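Local coordinates for protein uncharacterized conserved (Bdellovibrio bacteriovorus, PDB 7O21) that probably trims peptidoglycan as an LD-carboxypeptidase of the YkuD family, an editing of the cell wall that generates the curvature of this predatory bacterium, at residues A[210-213]-A[214-218]. Numbering follows the deposited sequence.
Sequences IEKY and QTFYD. With EDO (1,2-ethanediol), chain L.
Tyr213 meets Tyr217 four residues further on. Its CB stays beside the backbone N of Gln214, and CG, anti to its own backbone N (chi1 175°), carries the ring outward until its end comes near Tyr217. Over one face comes Tyr217 CE1, offset toward the rim: CD1 and CD2 of Tyr213 are both 4.1 Å from Tyr217 CE1, CE1 and CE2 both 3.7 Å from it, and CZ closes to 3.5 Å from the same atom. The ring pair is oblique, with the planes inclined at 44°. At the tip, Tyr213 OH sits 2.9 Å from Tyr217 OH; Trp231 NE1 bonds the first hydroxyl, while Glu296 and Trp201 hold the second. In the NTF2-like domain, this is where the short helix 210-214 runs out through a type I turn, Gln214 to Tyr217, into the short, weakly bonded strand 217-218, with helix 228-241 touching both tyrosines. The carbonyl of Tyr213 takes the N-H of Phe216 and also lies at the edges of the Phe216 and Tyr217 rings. One residue back, Lys212 O accepts twice from Thr215, from the backbone N and from OG1, which is 2.6 Å from that oxygen and lies in the carbonyl plane.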
ATOM      1  N   ILE A 210     -17.790 -17.500  21.651  1.00 22.02           N
ATOM      2  CA  ILE A 210     -16.433 -16.971  21.760  1.00 23.15           C
ATOM      3  C   ILE A 210     -15.426 -18.090  21.975  1.00 22.22           C
ATOM      4  O   ILE A 210     -14.322 -18.057  21.419  1.00 21.97           O
ATOM      5  CB  ILE A 210     -16.328 -15.874  22.834  1.00 29.52           C
ATOM      6  CG1 ILE A 210     -17.374 -14.789  22.586  1.00 29.82           C
ATOM      7  CG2 ILE A 210     -14.922 -15.268  22.826  1.00 32.21           C
ATOM      8  CD1 ILE A 210     -17.326 -14.199  21.194  1.00 30.17           C
ATOM      9  N   GLU A 211     -15.779 -19.097  22.779  1.00 20.98           N
ATOM     10  CA  GLU A 211     -14.867 -20.222  22.968  1.00 21.34           C
ATOM     11  C   GLU A 211     -14.523 -20.881  21.636  1.00 24.01           C
ATOM     12  O   GLU A 211     -13.352 -21.145  21.346  1.00 23.82           O
ATOM     13  CB  GLU A 211     -15.466 -21.244  23.934  1.00 22.82           C
ATOM     14  CG  GLU A 211     -14.556 -22.456  24.110  1.00 23.98           C
ATOM     15  CD  GLU A 211     -15.111 -23.488  25.067  1.00 25.18           C
ATOM     16  OE1 GLU A 211     -14.875 -23.357  26.284  1.00 26.43           O
ATOM     17  OE2 GLU A 211     -15.758 -24.441  24.593  1.00 28.23           O
ATOM     18  N   LYS A 212     -15.535 -21.153  20.812  1.00 22.64           N
ATOM     19  CA  LYS A 212     -15.279 -21.765  19.513  1.00 18.03           C
ATOM     20  C   LYS A 212     -14.543 -20.802  18.588  1.00 22.03           C
ATOM     21  O   LYS A 212     -13.546 -21.170  17.955  1.00 19.35           O
ATOM     22  CB  LYS A 212     -16.588 -22.245  18.886  1.00 22.64           C
ATOM     23  CG  LYS A 212     -16.403 -22.997  17.568  1.00 23.14           C
ATOM     24  CD  LYS A 212     -15.583 -24.250  17.739  1.00 31.07           C
ATOM     25  CE  LYS A 212     -15.430 -25.013  16.423  1.00 34.41           C
ATOM     26  NZ  LYS A 212     -16.727 -25.483  15.858  1.00 30.75           N
ATOM     27  N   TYR A 213     -15.014 -19.559  18.513  1.00 20.46           N
ATOM     28  CA  TYR A 213     -14.411 -18.578  17.615  1.00 18.96           C
ATOM     29  C   TYR A 213     -12.922 -18.403  17.902  1.00 20.06           C
ATOM     30  O   TYR A 213     -12.105 -18.329  16.969  1.00 19.56           O
ATOM     31  CB  TYR A 213     -15.168 -17.263  17.777  1.00 19.11           C
ATOM     32  CG  TYR A 213     -14.643 -16.065  17.028  1.00 18.48           C
ATOM     33  CD1 TYR A 213     -14.981 -15.847  15.699  1.00 18.88           C
ATOM     34  CD2 TYR A 213     -13.880 -15.106  17.675  1.00 18.56           C
ATOM     35  CE1 TYR A 213     -14.541 -14.712  15.030  1.00 18.90           C
ATOM     36  CE2 TYR A 213     -13.441 -13.984  17.022  1.00 18.92           C
ATOM     37  CZ  TYR A 213     -13.772 -13.791  15.699  1.00 19.85           C
ATOM     38  OH  TYR A 213     -13.341 -12.661  15.060  1.00 19.24           O
ATOM     39  N   GLN A 214     -12.544 -18.353  19.187  1.00 18.97           N
ATOM     40  CA  GLN A 214     -11.146 -18.148  19.551  1.00 20.14           C
ATOM     41  C   GLN A 214     -10.236 -19.234  18.991  1.00 20.13           C
ATOM     42  O   GLN A 214      -9.064 -18.958  18.702  1.00 23.30           O
ATOM     43  CB  GLN A 214     -10.984 -18.109  21.072  1.00 23.83           C
ATOM     44  CG  GLN A 214     -11.381 -16.807  21.725  1.00 35.34           C
ATOM     45  CD  GLN A 214     -11.127 -16.826  23.227  1.00 31.34           C
ATOM     46  OE1 GLN A 214     -10.954 -17.889  23.821  1.00 48.15           O
ATOM     47  NE2 GLN A 214     -11.097 -15.648  23.840  1.00 42.50           N
ATOM     48  N   THR A 215     -10.739 -20.465  18.840  1.00 18.21           N
ATOM     49  CA  THR A 215      -9.882 -21.559  18.391  1.00 21.46           C
ATOM     50  C   THR A 215      -9.362 -21.333  16.980  1.00 20.41           C
ATOM     51  O   THR A 215      -8.416 -22.010  16.567  1.00 21.08           O
ATOM     52  CB  THR A 215     -10.591 -22.921  18.444  1.00 19.29           C
ATOM     53  OG1 THR A 215     -11.689 -22.955  17.529  1.00 21.90           O
ATOM     54  CG2 THR A 215     -11.069 -23.263  19.866  1.00 23.13           C
ATOM     55  N   PHE A 216      -9.966 -20.412  16.232  1.00 18.78           N
ATOM     56  CA  PHE A 216      -9.545 -20.162  14.858  1.00 18.65           C
ATOM     57  C   PHE A 216      -8.376 -19.191  14.750  1.00 19.95           C
ATOM     58  O   PHE A 216      -7.874 -18.993  13.637  1.00 18.81           O
ATOM     59  CB  PHE A 216     -10.720 -19.625  14.038  1.00 17.36           C
ATOM     60  CG  PHE A 216     -11.783 -20.640  13.770  1.00 19.21           C
ATOM     61  CD1 PHE A 216     -11.697 -21.479  12.678  1.00 19.31           C
ATOM     62  CD2 PHE A 216     -12.877 -20.768  14.623  1.00 18.66           C
ATOM     63  CE1 PHE A 216     -12.677 -22.428  12.430  1.00 22.45           C
ATOM     64  CE2 PHE A 216     -13.860 -21.703  14.374  1.00 21.82           C
ATOM     65  CZ  PHE A 216     -13.761 -22.540  13.289  1.00 23.87           C
ATOM     66  N   TYR A 217      -7.927 -18.599  15.856  1.00 20.15           N
ATOM     67  CA  TYR A 217      -6.980 -17.488  15.842  1.00 17.07           C
ATOM     68  C   TYR A 217      -5.657 -17.873  16.487  1.00 22.18           C
ATOM     69  O   TYR A 217      -5.629 -18.507  17.548  1.00 21.73           O
ATOM     70  CB  TYR A 217      -7.569 -16.239  16.526  1.00 19.09           C
ATOM     71  CG  TYR A 217      -8.659 -15.644  15.678  1.00 18.58           C
ATOM     72  CD1 TYR A 217      -9.936 -16.181  15.684  1.00 18.32           C
ATOM     73  CD2 TYR A 217      -8.393 -14.597  14.809  1.00 18.75           C
ATOM     74  CE1 TYR A 217     -10.935 -15.668  14.879  1.00 18.11           C
ATOM     75  CE2 TYR A 217      -9.383 -14.078  14.001  1.00 15.92           C
ATOM     76  CZ  TYR A 217     -10.648 -14.608  14.046  1.00 17.68           C
ATOM     77  OH  TYR A 217     -11.636 -14.118  13.219  1.00 17.62           O
ATOM     78  N   ASP A 218      -4.563 -17.481  15.836  1.00 18.62           N
ATOM     79  CA  ASP A 218      -3.238 -17.640  16.418  1.00 20.52           C
ATOM     80  C   ASP A 218      -3.025 -16.605  17.515  1.00 18.80           C
ATOM     81  O   ASP A 218      -3.496 -15.469  17.421  1.00 18.96           O
ATOM     82  CB  ASP A 218      -2.184 -17.435  15.331  1.00 20.97           C
ATOM     83  CG  ASP A 218      -0.788 -17.765  15.815  1.00 28.10           C
ATOM     84  OD1 ASP A 218      -0.422 -18.951  15.775  1.00 29.11           O
ATOM     85  OD2 ASP A 218      -0.068 -16.845  16.255  1.00 29.47           O
TER
HETATM   86  C1  EDO L 410       1.269 -21.891  13.028  1.00 36.66           C
HETATM   87  O1  EDO L 410       2.277 -21.030  13.571  1.00 49.27           O
HETATM   88  C2  EDO L 410      -0.100 -21.230  13.155  1.00 32.28           C
HETATM   89  O2  EDO L 410      -0.534 -21.241  14.520  1.00 33.90           O